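Local coordinates for protein putative alcohol dehydrogenase (Sinorhizobium meliloti, PDB 4J6F) that probably acts as an NAD(P)-dependent oxidoreductase of the medium-chain dehydrogenase/reductase superfamily, possibly an alcohol dehydrogenase, at residues D77-R81 with E82-G86; T103-F106 with P107-Q110; P285-N288 with D289-I293; Q312-L315 with R316-Y319; A334-R337 with R338-Y342. All coordinates share one frame; numbering follows the deposited sequence.

Interaction 1. Residues D77-R81 with E82-G86; sequences DVWVR and EGAYG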
# COMPACT_ATOMS: atom_id res chain seq x y z
N ASP A 77 -23.87 -2.77 -7.93
CA ASP A 77 -25.18 -2.54 -8.59
C ASP A 77 -25.47 -1.06 -8.70
O ASP A 77 -25.78 -0.53 -9.78
CB ASP A 77 -26.33 -3.12 -7.76
CG ASP A 77 -26.30 -4.64 -7.65
OD1 ASP A 77 -25.41 -5.30 -8.23
OD2 ASP A 77 -27.21 -5.16 -6.95
N VAL A 78 -25.38 -0.41 -7.54
CA VAL A 78 -25.75 0.98 -7.33
C VAL A 78 -24.73 1.88 -8.00
O VAL A 78 -25.08 2.72 -8.82
CB VAL A 78 -25.85 1.29 -5.82
CG1 VAL A 78 -26.04 2.77 -5.57
CG2 VAL A 78 -27.00 0.53 -5.20
N TRP A 79 -23.46 1.69 -7.66
CA TRP A 79 -22.42 2.54 -8.23
C TRP A 79 -22.31 2.47 -9.75
O TRP A 79 -22.08 3.50 -10.38
CB TRP A 79 -21.07 2.29 -7.56
CG TRP A 79 -21.05 2.79 -6.13
CD1 TRP A 79 -21.68 3.92 -5.62
CD2 TRP A 79 -20.36 2.19 -5.04
NE1 TRP A 79 -21.42 4.04 -4.27
CE2 TRP A 79 -20.61 2.99 -3.89
CE3 TRP A 79 -19.56 1.06 -4.92
CZ2 TRP A 79 -20.07 2.69 -2.64
CZ3 TRP A 79 -19.03 0.75 -3.66
CH2 TRP A 79 -19.28 1.56 -2.54
N VAL A 80 -22.50 1.29 -10.34
CA VAL A 80 -22.50 1.20 -11.80
C VAL A 80 -23.66 2.03 -12.36
O VAL A 80 -23.48 2.77 -13.32
CB VAL A 80 -22.56 -0.25 -12.30
CG1 VAL A 80 -22.93 -0.32 -13.77
CG2 VAL A 80 -21.23 -0.94 -12.07
N ARG A 81 -24.83 1.94 -11.75
CA ARG A 81 -26.00 2.66 -12.23
C ARG A 81 -25.77 4.15 -12.12
O ARG A 81 -26.04 4.88 -13.06
CB ARG A 81 -27.24 2.25 -11.44
CG ARG A 81 -28.55 2.82 -11.96
CD ARG A 81 -29.61 2.68 -10.88
NE ARG A 81 -29.43 3.76 -9.91
CZ ARG A 81 -29.55 3.63 -8.59
NH1 ARG A 81 -29.87 2.47 -8.04
NH2 ARG A 81 -29.36 4.69 -7.81
N GLU A 82 -25.27 4.61 -10.97
CA GLU A 82 -24.96 6.03 -10.78
C GLU A 82 -23.77 6.52 -11.61
O GLU A 82 -23.67 7.71 -11.89
CB GLU A 82 -24.72 6.35 -9.31
CG GLU A 82 -25.88 5.91 -8.43
CD GLU A 82 -25.71 6.27 -6.97
OE1 GLU A 82 -24.63 6.00 -6.41
OE2 GLU A 82 -26.66 6.82 -6.38
N GLY A 83 -22.88 5.61 -12.03
CA GLY A 83 -21.65 5.98 -12.71
C GLY A 83 -20.70 6.61 -11.71
O GLY A 83 -19.92 7.52 -12.03
N ALA A 84 -20.74 6.12 -10.48
CA ALA A 84 -20.07 6.78 -9.39
C ALA A 84 -18.62 6.36 -9.16
O ALA A 84 -18.12 6.51 -8.04
CB ALA A 84 -20.87 6.58 -8.13
N TYR A 85 -17.93 5.85 -10.18
CA TYR A 85 -16.54 5.41 -9.97
C TYR A 85 -15.52 6.49 -10.27
O TYR A 85 -14.36 6.39 -9.88
CB TYR A 85 -16.23 4.11 -10.73
CG TYR A 85 -16.91 2.93 -10.11
CD1 TYR A 85 -16.33 2.26 -9.02
CD2 TYR A 85 -18.15 2.48 -10.57
CE1 TYR A 85 -16.96 1.17 -8.43
CE2 TYR A 85 -18.78 1.40 -9.98
CZ TYR A 85 -18.19 0.75 -8.91
OH TYR A 85 -18.81 -0.32 -8.33
N GLY A 86 -15.98 7.53 -10.96
CA GLY A 86 -15.11 8.63 -11.36
C GLY A 86 -14.01 8.17 -12.30
O GLY A 86 -13.92 6.98 -12.67

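Interaction 2. Residues T103-F106 with P107-Q110; sequences TLTF and PRIQ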
# COMPACT_ATOMS: atom_id res chain seq x y z
N THR A 103 -17.06 -2.07 -21.20
CA THR A 103 -17.85 -3.19 -21.71
C THR A 103 -19.32 -3.11 -21.27
O THR A 103 -20.14 -3.98 -21.59
CB THR A 103 -17.26 -4.53 -21.23
OG1 THR A 103 -17.15 -4.51 -19.81
CG2 THR A 103 -15.90 -4.80 -21.85
N LEU A 104 -19.64 -2.07 -20.52
CA LEU A 104 -21.03 -1.78 -20.19
C LEU A 104 -21.78 -1.25 -21.42
O LEU A 104 -21.40 -0.23 -22.00
CB LEU A 104 -21.11 -0.79 -19.03
CG LEU A 104 -22.52 -0.48 -18.52
CD1 LEU A 104 -23.25 -1.74 -18.09
CD2 LEU A 104 -22.49 0.52 -17.38
N THR A 105 -22.83 -1.95 -21.83
CA THR A 105 -23.73 -1.47 -22.89
C THR A 105 -25.20 -1.50 -22.42
O THR A 105 -25.62 -2.40 -21.69
CB THR A 105 -23.57 -2.29 -24.19
OG1 THR A 105 -23.99 -3.64 -23.97
CG2 THR A 105 -22.14 -2.29 -24.69
N PHE A 106 -25.99 -0.51 -22.85
CA PHE A 106 -27.38 -0.41 -22.42
C PHE A 106 -28.34 -0.93 -23.45
O PHE A 106 -28.14 -0.69 -24.63
CB PHE A 106 -27.71 1.03 -22.02
CG PHE A 106 -26.80 1.57 -20.96
CD1 PHE A 106 -26.86 1.06 -19.66
CD2 PHE A 106 -25.87 2.56 -21.25
CE1 PHE A 106 -26.01 1.56 -18.67
CE2 PHE A 106 -25.03 3.06 -20.27
CZ PHE A 106 -25.10 2.56 -18.97
N PRO A 107 -29.40 -1.65 -23.02
CA PRO A 107 -29.75 -2.00 -21.64
C PRO A 107 -28.89 -3.14 -21.08
O PRO A 107 -28.40 -3.96 -21.84
CB PRO A 107 -31.20 -2.46 -21.76
CG PRO A 107 -31.29 -3.03 -23.12
CD PRO A 107 -30.37 -2.20 -23.98
N ARG A 108 -28.73 -3.18 -19.77
CA ARG A 108 -27.95 -4.23 -19.11
C ARG A 108 -28.74 -4.81 -17.95
O ARG A 108 -29.28 -4.08 -17.14
CB ARG A 108 -26.60 -3.68 -18.60
CG ARG A 108 -25.93 -4.49 -17.50
CD ARG A 108 -25.23 -5.77 -17.99
NE ARG A 108 -24.12 -5.46 -18.89
CZ ARG A 108 -24.13 -5.67 -20.20
NH1 ARG A 108 -23.07 -5.34 -20.93
NH2 ARG A 108 -25.19 -6.22 -20.78
N ILE A 109 -28.81 -6.13 -17.90
CA ILE A 109 -29.33 -6.78 -16.72
C ILE A 109 -28.18 -6.89 -15.71
O ILE A 109 -27.18 -7.55 -15.98
CB ILE A 109 -29.86 -8.20 -17.03
CG1 ILE A 109 -31.01 -8.12 -18.03
CG2 ILE A 109 -30.30 -8.90 -15.73
CD1 ILE A 109 -31.29 -9.41 -18.77
N GLN A 110 -28.34 -6.25 -14.56
CA GLN A 110 -27.34 -6.35 -13.49
C GLN A 110 -27.56 -7.62 -12.62
O GLN A 110 -28.40 -8.48 -12.95
CB GLN A 110 -27.36 -5.07 -12.63
CG GLN A 110 -27.32 -3.78 -13.42
CD GLN A 110 -27.18 -2.55 -12.55
OE1 GLN A 110 -28.14 -1.82 -12.34
NE2 GLN A 110 -25.96 -2.32 -12.02

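Interaction 3. Residues P285-N288 with D289-I293; sequences PLFN and DLLKI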
# COMPACT_ATOMS: atom_id res chain seq x y z
N PRO A 285 -13.99 10.30 6.15
CA PRO A 285 -13.40 11.01 7.29
C PRO A 285 -12.77 10.04 8.32
O PRO A 285 -12.08 10.48 9.23
CB PRO A 285 -14.59 11.76 7.88
CG PRO A 285 -15.79 10.91 7.53
CD PRO A 285 -15.44 10.07 6.33
N LEU A 286 -13.00 8.74 8.16
CA LEU A 286 -12.40 7.74 9.05
C LEU A 286 -10.95 7.35 8.68
O LEU A 286 -10.21 6.80 9.51
CB LEU A 286 -13.28 6.49 9.03
CG LEU A 286 -13.79 5.91 10.35
CD1 LEU A 286 -14.78 6.87 11.00
CD2 LEU A 286 -14.44 4.57 10.06
N PHE A 287 -10.54 7.65 7.45
CA PHE A 287 -9.33 7.08 6.87
C PHE A 287 -8.07 7.36 7.65
O PHE A 287 -7.30 6.45 7.96
CB PHE A 287 -9.15 7.59 5.44
CG PHE A 287 -7.92 7.08 4.76
CD1 PHE A 287 -7.86 5.76 4.33
CD2 PHE A 287 -6.83 7.90 4.56
CE1 PHE A 287 -6.72 5.27 3.70
CE2 PHE A 287 -5.69 7.43 3.93
CZ PHE A 287 -5.63 6.11 3.51
N ASN A 288 -7.85 8.63 7.97
CA ASN A 288 -6.66 9.02 8.71
C ASN A 288 -6.61 8.36 10.08
O ASN A 288 -5.54 7.98 10.56
CB ASN A 288 -6.56 10.53 8.84
CG ASN A 288 -5.25 10.96 9.49
OD1 ASN A 288 -4.17 10.71 8.95
ND2 ASN A 288 -5.34 11.60 10.66
N ASP A 289 -7.76 8.21 10.72
CA ASP A 289 -7.80 7.62 12.05
C ASP A 289 -7.39 6.16 12.01
O ASP A 289 -6.70 5.68 12.92
CB ASP A 289 -9.18 7.78 12.68
CG ASP A 289 -9.38 9.14 13.31
OD1 ASP A 289 -8.40 9.93 13.39
OD2 ASP A 289 -10.50 9.42 13.75
N LEU A 290 -7.80 5.46 10.96
CA LEU A 290 -7.45 4.07 10.80
C LEU A 290 -5.93 3.89 10.68
O LEU A 290 -5.36 2.99 11.30
CB LEU A 290 -8.15 3.50 9.59
CG LEU A 290 -9.66 3.41 9.75
CD1 LEU A 290 -10.26 3.11 8.39
CD2 LEU A 290 -10.03 2.34 10.76
N LEU A 291 -5.29 4.76 9.90
CA LEU A 291 -3.82 4.78 9.80
C LEU A 291 -3.15 5.08 11.13
O LEU A 291 -2.04 4.61 11.38
CB LEU A 291 -3.34 5.78 8.75
CG LEU A 291 -3.83 5.70 7.30
CD1 LEU A 291 -3.09 6.74 6.46
CD2 LEU A 291 -3.68 4.31 6.69
N LYS A 292 -3.82 5.85 11.98
CA LYS A 292 -3.29 6.14 13.32
C LYS A 292 -3.33 4.89 14.21
O LYS A 292 -2.37 4.60 14.91
CB LYS A 292 -4.07 7.28 13.98
CG LYS A 292 -3.86 8.64 13.34
CD LYS A 292 -4.72 9.71 14.02
CE LYS A 292 -4.43 9.82 15.51
NZ LYS A 292 -5.56 10.40 16.28
N ILE A 293 -4.46 4.18 14.15
CA ILE A 293 -4.72 2.99 14.97
C ILE A 293 -3.84 1.81 14.57
O ILE A 293 -3.36 1.07 15.42
CB ILE A 293 -6.21 2.60 14.85
CG1 ILE A 293 -7.07 3.58 15.65
CG2 ILE A 293 -6.45 1.17 15.32
CD1 ILE A 293 -8.50 3.73 15.15

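Interaction 4. Residues Q312-L315 with R316-Y319; sequences QLDL and RTMY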
# COMPACT_ATOMS: atom_id res chain seq x y z
N GLN A 312 -7.45 12.31 2.20
CA GLN A 312 -6.20 13.01 2.36
C GLN A 312 -5.22 12.03 2.98
O GLN A 312 -5.48 11.49 4.05
CB GLN A 312 -6.41 14.23 3.26
CG GLN A 312 -5.11 14.83 3.78
CD GLN A 312 -5.28 16.24 4.32
OE1 GLN A 312 -5.13 16.48 5.52
NE2 GLN A 312 -5.59 17.19 3.44
N LEU A 313 -4.11 11.76 2.29
CA LEU A 313 -3.10 10.83 2.81
C LEU A 313 -1.82 11.57 3.13
O LEU A 313 -1.24 12.23 2.26
CB LEU A 313 -2.82 9.70 1.83
CG LEU A 313 -1.59 8.82 2.07
CD1 LEU A 313 -1.63 8.03 3.37
CD2 LEU A 313 -1.38 7.87 0.90
N ASP A 314 -1.38 11.48 4.38
CA ASP A 314 -0.11 12.07 4.76
C ASP A 314 0.93 10.99 4.56
O ASP A 314 1.14 10.12 5.42
CB ASP A 314 -0.11 12.55 6.21
CG ASP A 314 1.20 13.25 6.62
OD1 ASP A 314 2.24 13.12 5.92
OD2 ASP A 314 1.19 13.92 7.68
N LEU A 315 1.59 11.05 3.41
CA LEU A 315 2.63 10.10 3.08
C LEU A 315 3.55 9.79 4.24
O LEU A 315 4.02 8.65 4.36
CB LEU A 315 3.44 10.58 1.88
CG LEU A 315 2.73 10.41 0.54
CD1 LEU A 315 3.72 10.61 -0.58
CD2 LEU A 315 2.09 9.03 0.45
N ARG A 316 3.80 10.78 5.10
CA ARG A 316 4.77 10.64 6.20
C ARG A 316 4.31 9.62 7.19
O ARG A 316 5.12 8.80 7.65
CB ARG A 316 5.06 11.97 6.89
CG ARG A 316 5.84 12.92 6.00
CD ARG A 316 5.77 14.36 6.48
NE ARG A 316 4.40 14.81 6.68
CZ ARG A 316 4.04 16.04 7.02
NH1 ARG A 316 2.76 16.32 7.20
NH2 ARG A 316 4.93 17.00 7.18
N THR A 317 3.00 9.63 7.48
CA THR A 317 2.37 8.65 8.36
C THR A 317 2.59 7.25 7.78
O THR A 317 2.88 6.31 8.52
CB THR A 317 0.87 8.93 8.54
OG1 THR A 317 0.68 10.27 9.02
CG2 THR A 317 0.25 7.99 9.53
N MSE A 318 2.47 7.13 6.47
CA MSE A 318 2.68 5.87 5.78
C MSE A 318 4.07 5.36 5.91
O MSE A 318 4.23 4.15 6.07
CB MSE A 318 2.41 6.09 4.30
CG MSE A 318 1.45 5.03 3.77
SE MSE A 318 1.66 4.77 1.84
CE MSE A 318 0.76 3.04 1.85
N TYR A 319 5.08 6.22 5.84
CA TYR A 319 6.45 5.75 5.79
C TYR A 319 7.15 5.81 7.12
O TYR A 319 8.09 5.05 7.36
CB TYR A 319 7.27 6.41 4.65
CG TYR A 319 7.73 7.84 4.85
CD1 TYR A 319 8.73 8.15 5.79
CD2 TYR A 319 7.21 8.89 4.08
CE1 TYR A 319 9.18 9.45 5.98
CE2 TYR A 319 7.66 10.19 4.27
CZ TYR A 319 8.65 10.47 5.21
OH TYR A 319 9.11 11.76 5.41

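Interaction 5. Residues A334-R337 with R338-Y342; sequences ADFR and RLVRY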
# COMPACT_ATOMS: atom_id res chain seq x y z
N ALA A 334 -8.48 -19.27 -7.48
CA ALA A 334 -8.13 -20.03 -6.27
C ALA A 334 -8.93 -19.49 -5.11
O ALA A 334 -9.41 -20.26 -4.28
CB ALA A 334 -6.64 -19.95 -5.98
N ASP A 335 -9.07 -18.17 -5.06
CA ASP A 335 -9.88 -17.53 -4.04
C ASP A 335 -11.31 -18.06 -4.11
O ASP A 335 -11.88 -18.44 -3.08
CB ASP A 335 -9.83 -16.00 -4.17
CG ASP A 335 -8.42 -15.45 -3.97
OD1 ASP A 335 -7.68 -16.00 -3.14
OD2 ASP A 335 -8.04 -14.47 -4.66
N PHE A 336 -11.86 -18.15 -5.31
CA PHE A 336 -13.22 -18.66 -5.48
C PHE A 336 -13.35 -20.12 -5.02
O PHE A 336 -14.36 -20.48 -4.40
CB PHE A 336 -13.71 -18.52 -6.91
CG PHE A 336 -15.16 -18.87 -7.08
CD1 PHE A 336 -16.15 -17.94 -6.80
CD2 PHE A 336 -15.54 -20.15 -7.48
CE1 PHE A 336 -17.49 -18.27 -6.94
CE2 PHE A 336 -16.88 -20.48 -7.61
CZ PHE A 336 -17.85 -19.54 -7.34
N ARG A 337 -12.36 -20.94 -5.33
CA ARG A 337 -12.41 -22.34 -4.94
C ARG A 337 -12.46 -22.45 -3.42
O ARG A 337 -13.29 -23.20 -2.87
CB ARG A 337 -11.23 -23.11 -5.52
CG ARG A 337 -11.52 -23.73 -6.87
CD ARG A 337 -10.29 -24.49 -7.38
NE ARG A 337 -9.57 -23.75 -8.43
CZ ARG A 337 -8.35 -23.23 -8.30
NH1 ARG A 337 -7.68 -23.36 -7.16
NH2 ARG A 337 -7.79 -22.59 -9.32
N ARG A 338 -11.62 -21.67 -2.75
CA ARG A 338 -11.55 -21.63 -1.30
C ARG A 338 -12.89 -21.21 -0.74
O ARG A 338 -13.33 -21.74 0.28
CB ARG A 338 -10.47 -20.67 -0.83
CG ARG A 338 -10.23 -20.69 0.68
CD ARG A 338 -8.79 -20.32 1.01
NE ARG A 338 -8.47 -18.96 0.56
CZ ARG A 338 -7.72 -18.65 -0.50
NH1 ARG A 338 -7.16 -19.58 -1.26
NH2 ARG A 338 -7.53 -17.37 -0.81
N LEU A 339 -13.54 -20.27 -1.41
CA LEU A 339 -14.85 -19.81 -0.97
C LEU A 339 -15.86 -20.95 -1.06
O LEU A 339 -16.56 -21.25 -0.08
CB LEU A 339 -15.29 -18.60 -1.77
CG LEU A 339 -16.72 -18.10 -1.62
CD1 LEU A 339 -17.00 -17.81 -0.16
CD2 LEU A 339 -16.90 -16.86 -2.48
N VAL A 340 -15.92 -21.61 -2.22
CA VAL A 340 -16.76 -22.80 -2.36
C VAL A 340 -16.47 -23.76 -1.21
O VAL A 340 -17.39 -24.18 -0.50
CB VAL A 340 -16.60 -23.48 -3.75
CG1 VAL A 340 -17.31 -24.83 -3.80
CG2 VAL A 340 -17.14 -22.58 -4.85
N ARG A 341 -15.19 -24.06 -1.00
CA ARG A 341 -14.76 -24.95 0.07
C ARG A 341 -15.29 -24.51 1.44
O ARG A 341 -15.79 -25.34 2.22
CB ARG A 341 -13.24 -25.04 0.06
CG ARG A 341 -12.67 -26.44 0.24
CD ARG A 341 -11.35 -26.59 -0.51
NE ARG A 341 -10.35 -25.56 -0.18
CZ ARG A 341 -9.75 -24.76 -1.07
NH1 ARG A 341 -10.03 -24.87 -2.36
NH2 ARG A 341 -8.87 -23.86 -0.66
N TYR A 342 -15.22 -23.21 1.73
CA TYR A 342 -15.70 -22.67 3.00
C TYR A 342 -17.20 -22.89 3.19
O TYR A 342 -17.65 -23.33 4.27
CB TYR A 342 -15.44 -21.16 3.10
CG TYR A 342 -14.04 -20.75 3.53
CD1 TYR A 342 -13.20 -21.63 4.21
CD2 TYR A 342 -13.59 -19.45 3.29
CE1 TYR A 342 -11.92 -21.24 4.60
CE2 TYR A 342 -12.32 -19.05 3.69
CZ TYR A 342 -11.49 -19.94 4.35
OH TYR A 342 -10.25 -19.54 4.74

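Interaction 1. Residues D77-R81 with E82-G86
W79 meets Y85 and A84 where helix 75-82 ends in a Schellman motif, with G83 as its C-prime residue at positive phi. The indole turns its edge toward the face of the phenol ring, an edge-to-face pair whose planes stand 80° apart, with 5.8 Å between the centroids of the W79 five-membered ring and the Y85 ring. The nearest approach is made by the methylene: W79 CB lies 3.4 Å from Y85 CE2. Y85 OH reaches the indole near its plane, on the CE3 side, and is itself hydrogen-bonded to T76 OG1, near the start of the same helix. At another part of the indole, CD1 meets the methyl of A84 and, near the ring plane, OE1 of E82.

The backbone sets these positions. A84 N donates to W79 O at 2.9 Å, which is the outer bond of the motif, while the inner bond from G83 N to V80 O is weak and doubtful. Just before the motif the regular helix still holds, with E82 N on V78 O at 2.9 Å. With CG beside its own backbone N (chi1 -55°), the extended chain of E82 runs alongside V78, and OE1 comes within 3.6 Å of V78 CG1.

Farther out, R81 is anchored by G43 through NE, and A84 O accepts from R316 of the second subunit, whose Y319 packs on Y85. The remaining link is a long salt bridge between R81 NH2 and E82 OE2, 3.7 Å, with the guanidinium and carboxylate planes 83° apart.

Interaction 2. Residues T103-F106 with P107-Q110
R108 folds its side chain back along T103-T105, the part of the loop that precedes the cis peptide bond between F106 and P107; this loop joins helix 75-82 to strand 113-121 in the GroES-like region. Its CB sits 3.5 Å from T105 O, and it also touches CD1 of L104. From there CG stands anti to the backbone N (chi1 159°), and bends at chi2 and chi3 curl the chain round the leucine methyl: L104 CD1 is 3.9 Å from R108 CG and equally close to R108 NE.

The guanidinium then comes to rest among backbone carbonyls. T105 O lies over one face, 3.8 Å above the plane and displaced toward the rim. T103 O is instead at the edge, in plane, where NH1 of R108 donates to it across 3.3 Å; at 129° that bond is weak. NH1 also passes 3.6 Å from T105 OG1.

Stronger partners lie beyond the loop: NE donates to H156 O, and NH2 forms a salt bridge with D159. Backbone pairing of R108 with L39 ties the same residue to strand 33-39, while F106 sets its ring edge-to-face against H42.

The chemistry is that of a buried cation spread over several acceptors. With a carboxylate and backbone oxygens among its partners, the guanidinium probably stays charged, while its folded aliphatic part packs against L104 CD1.

Interaction 3. Residues P285-N288 with D289-I293
F287 and L291, one turn apart on helix 287-293, make the apolar side of this contact; the helix is the crossover of a beta-alpha-beta unit between strands 277-280 and 299-302 in the six-stranded parallel sheet. F287 CE2 lies 3.7 Å from L291 CD1, and L291 CG stands over one face of the ring, 4.1 Å above its plane and offset toward the rim. The phenyl reaches this place because its CG is anti to the backbone N (chi1 179°), while L291 places CG beside its own N. Both side chains continue onto L313 of strand 310-314, and the phenyl also forms an edge-to-face pair with Y300. L290 faces the parallel sheet instead, on V278 and D280.

Backbone hydrogen bonds make up the second group. L290 N donates to L286 O at 3.1 Å with the donor nearly in line with the carbonyl bond, L291 N to F287 O at 3.3 Å, and K292 N to N288 O at 3.1 Å, the regular i to i+4 pattern of an alpha helix.

Polar ends form the third group, and they look toward the second subunit: K292 NZ makes a salt bridge with D89 of that chain, and N288 ND2 donates to its E88 O. Between these two side chains the touch is only van der Waals, N288 ND2 lying 3.9 Å from K292 CD.

Interaction 4. Residues Q312-L315 with R316-Y319
D314 caps the N-terminus of helix 315-320 and is bound by R316, at the point where strand 310-314 turns into the helix. D314, the N-cap residue, accepts R316 N on OD1 at 2.9 Å, the donor standing 40° out of the carboxylate plane. The same oxygen takes R316 NE on its syn lone pair at 2.8 Å, close to the guanidinium plane, while R316 NH1 reaches OD2 at 2.9 Å. The arginine thus holds the carboxylate side-on in a salt bridge through two nitrogens, the two flat groups turned 44° apart. A bend at chi3 (-53°) curls its chain back over the cap to make this possible. Gripped by so many donors, the aspartate is probably kept ionised.

Along the first turn, T317 N and M318 N (selenomethionine) make weak bonds to D314 O, and Y319 N donates to L315 O at 3.0 Å.

Much of the surroundings belongs to the second subunit. D314 OD2 makes a salt bridge with its R99, and its P91 O accepts from R316 NH1. The strand pairs antiparallel with a strand of that chain, continuing the sheet across the interface, whereas L313 faces F287 and L291 of helix 287-293.

Interaction 5. Residues A334-R337 with R338-Y342
D335 OD1 and R338 NH2 are 2.7 Å apart, the salt bridge of this helical turn. As a hydrogen bond it is weak, because the donor angle is only 123°. The guanidinium stands almost perpendicular to the carboxylate, with 82° between their planes. The two side chains run side by side in the same direction, and the bend of R338 at chi3 (62°) brings its guanidinium back over D335, with D335 CA above one face. Neither charge is confined to this pair. R338 NH2 also bridges to E196, and D335 OD2 to R197, both on helix 189-201; OD2 further accepts from S332 N. Such a mixed cluster probably keeps the acid and the arginine ionised.

Next come the backbone bonds of helix 333-344, an alpha helix packed against helix 189-201. R338 N donates to A334 O at 3.0 Å, V340 N to F336 O at 2.9 Å and almost straight, and R341 N to R337 O at 2.8 Å.

On another side of the helix the contact is apolar. F336, with CG anti to its backbone N, extends its ring to V340, where CE2 touches V340 CG2 at 3.5 Å, the methyl meeting the ring obliquely. Beyond them, the phenyl packs on M135 and D137 of strand 133-140 and meets H174, and L339 touches Y192. R341 folds back over its own turn, its NH1 3.8 Å from R337 CB.

The five contacts follow one another along the chain without overlap, and each joins adjacent segments of one continuous stretch. Interactions 1 and 2 share the GroES-like region, with centres 12 Å apart; they touch through D77 O with Q110 NE2, a probable hydrogen bond, and through V80 against L104. Interactions 3 and 4, 11 Å apart, meet where L291 and F287 pack on L313. Interaction 5 stands apart on helix 333-344, its centre 28 to 35 Å from the others and across the chain's centre from interaction 1. Interactions 1, 3 and 4 all touch the second subunit, so these parts also help form the contact between the two subunits, interaction 1 of one chain meeting interaction 4 of the other.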